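Local structure of B12-binding domain-containing protein (Kitasatospora setae, 6WTE) at residues Y20-D23 with V24-T27; P186-Q190 with V191-S195; R205-N209 with L210-R214. The protein is a cobalamin-binding radical S-adenosylmethionine methyltransferase, TsrM, which carries a [4Fe-4S] cluster and is thought to transfer methyl groups by a non-radical route. One frame throughout, in Å; residues are numbered along the deposited sequence.

Contact 1 of 3, residues Y20-D23 with V24-T27; sequences YALD and VLTT
Y20 and V24 open a run of i to i+4 backbone bonds that makes Y20-D23 and V24-T27 successive turns of one alpha helix. V24 N donates to Y20 O, and L25 N to A21 O at 2.9 Å with an N-H...O angle of 163°; both donors lie close to the extension of the carbonyl bond. T26 N to L22 O and T27 N to D23 O continue the pattern, but these two carbonyls each take a second donor from a threonine hydroxyl. T26 OG1 reaches L22 O at 2.7 Å, and T27 OG1 reaches D23 O at 3.1 Å. In each pair N and OG1 approach from opposite faces of the carbonyl plane, so the oxygen is gripped twice. The threonine torsions explain this: OG1 stands anti to its own carbonyl carbon (chi1 -66° in both), which turns the hydroxyl back along the helix. T27 OG1 is also bonded to R198 N.

A water donates to D23 OD1 at 2.8 Å and, weakly, to T26 OG1, spanning the two turns. The other carboxylate oxygen, D23 OD2, forms a salt bridge with R199. Apolar contact is lighter: V24 CG2 lies 4.1 Å from Y20 CE1, set obliquely to the ring, while L22 CD2 and L25 CD1 meet at 4.2 Å. The ring's hydroxyl, Y20 OH, bonds to E255.

Y20, A21, V24 and L25 touch the bound cobalamin. Helix 20-31 is the crossover of the beta-alpha-beta unit in the B12-binding domain: L22, L25 and T26 pack on strand 4-9, L22 and T26 also on strand 35-40, and Y20 reaches strand 219-221.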
loop_
_atom_site.group_PDB
_atom_site.type_symbol
_atom_site.label_atom_id
_atom_site.label_comp_id
_atom_site.label_asym_id
_atom_site.label_seq_id
_atom_site.Cartn_x
_atom_site.Cartn_y
_atom_site.Cartn_z
ATOM N N TYR A 20 -5.949 6.005 7.132
ATOM C CA TYR A 20 -7.310 6.025 6.610
ATOM C C TYR A 20 -8.118 4.833 7.107
ATOM O O TYR A 20 -9.318 4.957 7.392
ATOM C CB TYR A 20 -7.216 6.041 5.081
ATOM C CG TYR A 20 -8.480 6.272 4.291
ATOM C CD1 TYR A 20 -9.665 6.692 4.890
ATOM C CD2 TYR A 20 -8.473 6.077 2.913
ATOM C CE1 TYR A 20 -10.807 6.904 4.128
ATOM C CE2 TYR A 20 -9.602 6.291 2.151
ATOM C CZ TYR A 20 -10.765 6.704 2.758
ATOM O OH TYR A 20 -11.887 6.909 1.979
ATOM N N ALA A 21 -7.463 3.674 7.240
ATOM C CA ALA A 21 -8.127 2.477 7.748
ATOM C C ALA A 21 -8.896 2.761 9.027
ATOM O O ALA A 21 -10.029 2.301 9.197
ATOM C CB ALA A 21 -7.096 1.377 8.002
ATOM N N LEU A 22 -8.302 3.538 9.933
ATOM C CA LEU A 22 -8.946 3.761 11.218
ATOM C C LEU A 22 -10.199 4.622 11.081
ATOM O O LEU A 22 -11.152 4.451 11.851
ATOM C CB LEU A 22 -7.941 4.373 12.203
ATOM C CG LEU A 22 -6.699 3.525 12.529
ATOM C CD1 LEU A 22 -5.957 4.070 13.753
ATOM C CD2 LEU A 22 -7.060 2.049 12.754
ATOM N N ASP A 23 -10.242 5.527 10.095
ATOM C CA ASP A 23 -11.474 6.277 9.866
ATOM C C ASP A 23 -12.580 5.363 9.353
ATOM O O ASP A 23 -13.747 5.513 9.741
ATOM C CB ASP A 23 -11.237 7.427 8.882
ATOM C CG ASP A 23 -10.681 8.683 9.548
ATOM O OD1 ASP A 23 -10.758 8.819 10.793
ATOM O OD2 ASP A 23 -10.186 9.565 8.811
ATOM N N VAL A 24 -12.237 4.420 8.471
ATOM C CA VAL A 24 -13.218 3.449 7.993
ATOM C C VAL A 24 -13.744 2.616 9.157
ATOM O O VAL A 24 -14.957 2.423 9.311
ATOM C CB VAL A 24 -12.603 2.548 6.905
ATOM C CG1 VAL A 24 -13.647 1.571 6.381
ATOM C CG2 VAL A 24 -12.029 3.380 5.757
ATOM N N LEU A 25 -12.834 2.108 9.990
ATOM C CA LEU A 25 -13.239 1.255 11.105
ATOM C C LEU A 25 -14.024 2.038 12.147
ATOM O O LEU A 25 -14.993 1.519 12.716
ATOM C CB LEU A 25 -12.010 0.608 11.741
ATOM C CG LEU A 25 -11.159 -0.271 10.836
ATOM C CD1 LEU A 25 -9.965 -0.801 11.634
ATOM C CD2 LEU A 25 -11.990 -1.423 10.285
ATOM N N THR A 26 -13.614 3.282 12.416
ATOM C CA THR A 26 -14.326 4.103 13.391
ATOM C C THR A 26 -15.769 4.323 12.958
ATOM O O THR A 26 -16.697 4.175 13.757
ATOM C CB THR A 26 -13.609 5.440 13.587
ATOM O OG1 THR A 26 -12.323 5.219 14.185
ATOM C CG2 THR A 26 -14.444 6.387 14.462
ATOM N N THR A 27 -15.979 4.652 11.679
ATOM C CA THR A 27 -17.335 4.911 11.198
ATOM C C THR A 27 -18.234 3.701 11.414
ATOM O O THR A 27 -19.335 3.819 11.963
ATOM C CB THR A 27 -17.304 5.294 9.717
ATOM O OG1 THR A 27 -16.631 6.548 9.570
ATOM C CG2 THR A 27 -18.719 5.417 9.158
HETATM O O HOH W 1 -10.739 8.054 13.505
#

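Contact 2 of 3, residues P186-Q190 with V191-S195; sequences PRVWQ and VDQLS
V188 O accepts from V191 N at 3.0 Å, and this bond closes the short 3-10 turn at 188-190. The N-H...O angle is 164°, yet the donor stands 56° out of the carbonyl plane, with a C=O...N angle of 123°; the bond is straight at the hydrogen but steep at the acceptor. The V191 side chain folds over the same turn. Its CG2, anti to the carbonyl carbon of V191, comes to 3.7 Å from R187 O, and that oxygen already accepts from Q190 N in the preceding turn. Further along, V188 CG1 is crossed by the end of Q193, whose OE1 lies 3.8 Å away; the same amide gives its NE2 to Q246 O.

Within the turn, Q190 CG lies 3.4 Å above the W189 ring plane, over the centre of the ring system, a CH-pi type of approach. Beyond CG the Q190 chain runs extended, and NE2 bonds to the backbone oxygens of P128 and K126, which hold the amide in place. The far end of the R187 side chain leads away from the turn, its NH2 bonded to G182 O and D238 O.

After V191 the chain makes an Asx turn at D192. L194 N and S195 N both donate to D192 OD1, each at 3.0 Å and both from the same face of the carboxylate, so one oxygen gathers two successive backbone N-H groups.

The whole run belongs to the long loop between strand 174-175 and helix 209-214. W189, Q190, V191 and D192 pack against helix 130-141, where E130, a cobalamin-binding residue, accepts from D192 N; S195 at the far end touches helix 20-31.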
loop_
_atom_site.group_PDB
_atom_site.type_symbol
_atom_site.label_atom_id
_atom_site.label_comp_id
_atom_site.label_asym_id
_atom_site.label_seq_id
_atom_site.Cartn_x
_atom_site.Cartn_y
_atom_site.Cartn_z
ATOM N N PRO A 186 -12.817 -12.919 -3.066
ATOM C CA PRO A 186 -13.288 -11.593 -3.518
ATOM C C PRO A 186 -13.338 -10.559 -2.407
ATOM O O PRO A 186 -12.992 -9.392 -2.637
ATOM C CB PRO A 186 -14.688 -11.892 -4.073
ATOM C CG PRO A 186 -14.643 -13.357 -4.455
ATOM C CD PRO A 186 -13.781 -13.986 -3.385
ATOM N N ARG A 187 -13.774 -10.959 -1.212
ATOM C CA ARG A 187 -13.865 -10.133 -0.007
ATOM C C ARG A 187 -14.840 -8.970 -0.140
ATOM O O ARG A 187 -14.854 -8.079 0.725
ATOM C CB ARG A 187 -12.480 -9.614 0.428
ATOM C CG ARG A 187 -11.437 -10.732 0.512
ATOM C CD ARG A 187 -10.158 -10.320 1.256
ATOM N NE ARG A 187 -9.037 -11.089 0.738
ATOM C CZ ARG A 187 -8.800 -12.362 1.044
ATOM N NH1 ARG A 187 -9.592 -13.001 1.897
ATOM N NH2 ARG A 187 -7.774 -12.997 0.492
ATOM N N VAL A 188 -15.692 -8.969 -1.172
ATOM C CA VAL A 188 -16.665 -7.889 -1.334
ATOM C C VAL A 188 -17.596 -7.813 -0.126
ATOM O O VAL A 188 -17.973 -6.718 0.315
ATOM C CB VAL A 188 -17.449 -8.068 -2.648
ATOM C CG1 VAL A 188 -18.562 -7.032 -2.756
ATOM C CG2 VAL A 188 -16.509 -7.963 -3.836
ATOM N N TRP A 189 -17.975 -8.970 0.437
ATOM C CA TRP A 189 -18.880 -8.973 1.584
ATOM C C TRP A 189 -18.279 -8.276 2.794
ATOM O O TRP A 189 -19.020 -7.880 3.703
ATOM C CB TRP A 189 -19.279 -10.409 1.961
ATOM C CG TRP A 189 -18.174 -11.251 2.556
ATOM C CD1 TRP A 189 -17.331 -12.092 1.886
ATOM C CD2 TRP A 189 -17.810 -11.340 3.941
ATOM N NE1 TRP A 189 -16.459 -12.695 2.767
ATOM C CE2 TRP A 189 -16.733 -12.246 4.033
ATOM C CE3 TRP A 189 -18.286 -10.736 5.108
ATOM C CZ2 TRP A 189 -16.127 -12.564 5.247
ATOM C CZ3 TRP A 189 -17.679 -11.054 6.316
ATOM C CH2 TRP A 189 -16.613 -11.957 6.375
ATOM N N GLN A 190 -16.956 -8.125 2.835
ATOM C CA GLN A 190 -16.291 -7.489 3.964
ATOM C C GLN A 190 -16.330 -5.968 3.888
ATOM O O GLN A 190 -16.031 -5.309 4.889
ATOM C CB GLN A 190 -14.834 -7.959 4.045
ATOM C CG GLN A 190 -14.683 -9.488 4.162
ATOM C CD GLN A 190 -13.241 -9.960 4.148
ATOM O OE1 GLN A 190 -12.946 -11.068 3.687
ATOM N NE2 GLN A 190 -12.336 -9.140 4.678
ATOM N N VAL A 191 -16.700 -5.410 2.732
ATOM C CA VAL A 191 -16.599 -3.978 2.465
ATOM C C VAL A 191 -17.903 -3.284 2.841
ATOM O O VAL A 191 -18.987 -3.720 2.439
ATOM C CB VAL A 191 -16.271 -3.731 0.980
ATOM C CG1 VAL A 191 -16.238 -2.242 0.687
ATOM C CG2 VAL A 191 -14.948 -4.381 0.614
ATOM N N ASP A 192 -17.796 -2.184 3.587
ATOM C CA ASP A 192 -18.928 -1.283 3.797
ATOM C C ASP A 192 -19.050 -0.408 2.556
ATOM O O ASP A 192 -18.327 0.577 2.397
ATOM C CB ASP A 192 -18.727 -0.455 5.063
ATOM C CG ASP A 192 -19.840 0.556 5.301
ATOM O OD1 ASP A 192 -20.803 0.646 4.502
ATOM O OD2 ASP A 192 -19.742 1.273 6.317
ATOM N N GLN A 193 -19.971 -0.772 1.670
ATOM C CA GLN A 193 -20.177 -0.071 0.410
ATOM C C GLN A 193 -21.174 1.072 0.521
ATOM O O GLN A 193 -21.435 1.740 -0.483
ATOM C CB GLN A 193 -20.660 -1.048 -0.659
ATOM C CG GLN A 193 -19.740 -2.225 -0.897
ATOM C CD GLN A 193 -20.343 -3.226 -1.855
ATOM O OE1 GLN A 193 -20.832 -4.280 -1.442
ATOM N NE2 GLN A 193 -20.330 -2.899 -3.140
ATOM N N LEU A 194 -21.736 1.313 1.704
ATOM C CA LEU A 194 -22.816 2.276 1.870
ATOM C C LEU A 194 -22.388 3.551 2.578
ATOM O O LEU A 194 -22.743 4.648 2.138
ATOM C CB LEU A 194 -23.979 1.633 2.643
ATOM C CG LEU A 194 -24.641 0.420 1.991
ATOM C CD1 LEU A 194 -25.708 -0.168 2.900
ATOM C CD2 LEU A 194 -25.239 0.811 0.652
ATOM N N SER A 195 -21.638 3.444 3.670
ATOM C CA SER A 195 -21.475 4.586 4.558
ATOM C C SER A 195 -20.528 5.626 3.977
ATOM O O SER A 195 -19.630 5.319 3.187
ATOM C CB SER A 195 -20.937 4.148 5.921
ATOM O OG SER A 195 -21.657 3.045 6.435
#

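Contact 3 of 3, residues R205-N209 with L210-R214; sequences RKVDN and LEYYR
D208 and E211 meet at the start of helix 209-214, where D208 holds the N-cap position and its carboxylate receives a first-turn N-H. That capping bond, E211 N to D208 OD1, measures 3.3 Å with an N-H...O angle of 160°. The donor comes from above the carboxylate plane, 68° out of it. With CG anti to the D208 nitrogen (chi1 -167°), the carboxylate is carried toward the helix end. G202 N, from the preceding loop, also donates to OD1 and helps to fix its position. With an alanine here the carboxylate is gone, and E211 N and G202 N would probably both lose their acceptor in OD1, so that the first turn could fray.

Among the backbone bonds, Y213 N to N209 O is the firmer at 3.0 Å, whereas Y212 N to D208 O is weak. The side chain of N209 turns elsewhere, its ND2 bonding to R200 O and D23 OD2. The Y212 hydroxyl bonds to D40, and the Y213 hydroxyl to D266.

Two acidic groups add an electrostatic element. D208 OD2 and E211 OE1 are 4.6 Å apart, their carboxylate planes well inclined to each other. R215 pairs with E211 OE2, so the glutamate charge is probably offset in part; a long approach of R214 NH2 to E211 OE1 is doubtful, since R214 is modelled in two conformers.

Van der Waals contacts complete the junction. E211 CB rests 3.5 Å from D208 CG, and V207 CG1 makes a looser approach to Y212 CE2, obliquely to the ring. D208 O sits at the edge of the Y212 ring, near its plane, 3.3 Å from Y212 CD2.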
loop_
_atom_site.group_PDB
_atom_site.type_symbol
_atom_site.label_atom_id
_atom_site.label_comp_id
_atom_site.label_asym_id
_atom_site.label_seq_id
_atom_site.Cartn_x
_atom_site.Cartn_y
_atom_site.Cartn_z
ATOM N N ARG A 205 -8.480 11.830 20.104
ATOM C CA ARG A 205 -8.699 10.384 20.016
ATOM C C ARG A 205 -9.504 9.993 18.780
ATOM O O ARG A 205 -10.225 8.990 18.779
ATOM C CB ARG A 205 -9.354 9.848 21.290
ATOM C CG ARG A 205 -8.626 10.324 22.538
ATOM C CD ARG A 205 -8.749 9.352 23.683
ATOM N NE ARG A 205 -7.692 9.564 24.672
ATOM C CZ ARG A 205 -7.835 9.368 25.980
ATOM N NH1 ARG A 205 -8.999 8.969 26.479
ATOM N NH2 ARG A 205 -6.810 9.587 26.794
ATOM N N LYS A 206 -9.373 10.783 17.719
ATOM C CA LYS A 206 -9.795 10.419 16.378
ATOM C C LYS A 206 -8.655 10.787 15.438
ATOM O O LYS A 206 -7.831 11.651 15.755
ATOM C CB LYS A 206 -11.084 11.139 15.953
ATOM C CG LYS A 206 -12.296 10.867 16.825
ATOM C CD LYS A 206 -12.731 9.417 16.691
ATOM C CE LYS A 206 -13.936 9.130 17.558
ATOM N NZ LYS A 206 -13.620 9.283 18.998
ATOM N N VAL A 207 -8.589 10.110 14.287
ATOM C CA VAL A 207 -7.568 10.455 13.301
ATOM C C VAL A 207 -7.693 11.936 12.959
ATOM O O VAL A 207 -8.785 12.426 12.644
ATOM C CB VAL A 207 -7.688 9.575 12.045
ATOM C CG1 VAL A 207 -6.708 10.035 10.990
ATOM C CG2 VAL A 207 -7.421 8.105 12.378
ATOM N N ASP A 208 -6.576 12.656 13.048
ATOM C CA ASP A 208 -6.536 14.106 12.821
ATOM C C ASP A 208 -6.125 14.356 11.373
ATOM O O ASP A 208 -4.944 14.509 11.059
ATOM C CB ASP A 208 -5.577 14.778 13.792
ATOM C CG ASP A 208 -5.734 16.294 13.815
ATOM O OD1 ASP A 208 -6.285 16.859 12.843
ATOM O OD2 ASP A 208 -5.302 16.915 14.806
ATOM N N ASN A 209 -7.117 14.436 10.487
ATOM C CA ASN A 209 -6.812 14.488 9.062
ATOM C C ASN A 209 -6.116 15.783 8.666
ATOM O O ASN A 209 -5.192 15.760 7.844
ATOM C CB ASN A 209 -8.085 14.271 8.250
ATOM C CG ASN A 209 -8.480 12.805 8.196
ATOM O OD1 ASN A 209 -7.942 12.047 7.394
ATOM N ND2 ASN A 209 -9.406 12.398 9.060
ATOM N N LEU A 210 -6.524 16.920 9.242
ATOM C CA LEU A 210 -5.883 18.179 8.871
ATOM C C LEU A 210 -4.427 18.206 9.315
ATOM O O LEU A 210 -3.569 18.748 8.610
ATOM C CB LEU A 210 -6.647 19.364 9.463
ATOM C CG LEU A 210 -6.079 20.735 9.086
ATOM C CD1 LEU A 210 -6.190 20.977 7.569
ATOM C CD2 LEU A 210 -6.777 21.828 9.869
ATOM N N GLU A 211 -4.126 17.612 10.474
ATOM C CA GLU A 211 -2.738 17.544 10.926
ATOM C C GLU A 211 -1.859 16.844 9.898
ATOM O O GLU A 211 -0.773 17.329 9.559
ATOM C CB GLU A 211 -2.658 16.822 12.274
ATOM C CG GLU A 211 -1.257 16.786 12.873
ATOM C CD GLU A 211 -0.723 18.166 13.230
ATOM O OE1 GLU A 211 -1.532 19.097 13.440
ATOM O OE2 GLU A 211 0.513 18.322 13.303
ATOM N N TYR A 212 -2.321 15.708 9.371
ATOM C CA TYR A 212 -1.563 15.027 8.325
ATOM C C TYR A 212 -1.459 15.886 7.074
ATOM O O TYR A 212 -0.401 15.942 6.437
ATOM C CB TYR A 212 -2.212 13.691 7.987
ATOM C CG TYR A 212 -1.867 12.599 8.966
ATOM C CD1 TYR A 212 -0.679 11.892 8.845
ATOM C CD2 TYR A 212 -2.725 12.280 10.009
ATOM C CE1 TYR A 212 -0.354 10.886 9.734
ATOM C CE2 TYR A 212 -2.407 11.274 10.909
ATOM C CZ TYR A 212 -1.219 10.582 10.761
ATOM O OH TYR A 212 -0.886 9.575 11.634
ATOM N N TYR A 213 -2.545 16.569 6.715
ATOM C CA TYR A 213 -2.534 17.381 5.502
ATOM C C TYR A 213 -1.523 18.515 5.610
ATOM O O TYR A 213 -0.795 18.803 4.655
ATOM C CB TYR A 213 -3.935 17.927 5.236
ATOM C CG TYR A 213 -4.084 18.662 3.926
ATOM C CD1 TYR A 213 -4.120 17.970 2.725
ATOM C CD2 TYR A 213 -4.204 20.047 3.895
ATOM C CE1 TYR A 213 -4.266 18.627 1.527
ATOM C CE2 TYR A 213 -4.356 20.723 2.691
ATOM C CZ TYR A 213 -4.385 20.003 1.515
ATOM O OH TYR A 213 -4.532 20.659 0.322
ATOM N N ARG A 214 -1.448 19.162 6.775
ATOM C CA ARG A 214 -0.494 20.248 6.962
ATOM C C ARG A 214 0.946 19.759 6.982
ATOM O O ARG A 214 1.863 20.551 6.739
ATOM C CB ARG A 214 -0.809 21.003 8.255
ATOM C CG ARG A 214 -2.114 21.781 8.198
ATOM C CD ARG A 214 -2.401 22.509 9.505
ATOM N NE ARG A 214 -1.324 23.422 9.881
ATOM C CZ ARG A 214 -0.552 23.263 10.952
ATOM N NH1 ARG A 214 0.406 24.140 11.219
ATOM N NH2 ARG A 214 -0.744 22.231 11.763
#

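Contact 1 is the hub, since both other contacts touch it. Toward contact 3, D23 OD2 lies 2.9 Å from N209 ND2, a probable hydrogen bond, while L22 CB packs 3.8 Å from V207 CG2. Toward contact 2 the join is apolar and lighter, T27 CG2 to S195 CB at 4.1 Å. Contacts 2 and 3 do not meet; their nearest atoms are about 14 Å apart. Cobalamin sets a second order: the A21 side chain is about 3 Å from it, V191 about 6 Å and Y212 about 7 Å. The iron-sulfur cluster is more distant, about 13 Å from the R187 side chain of contact 2.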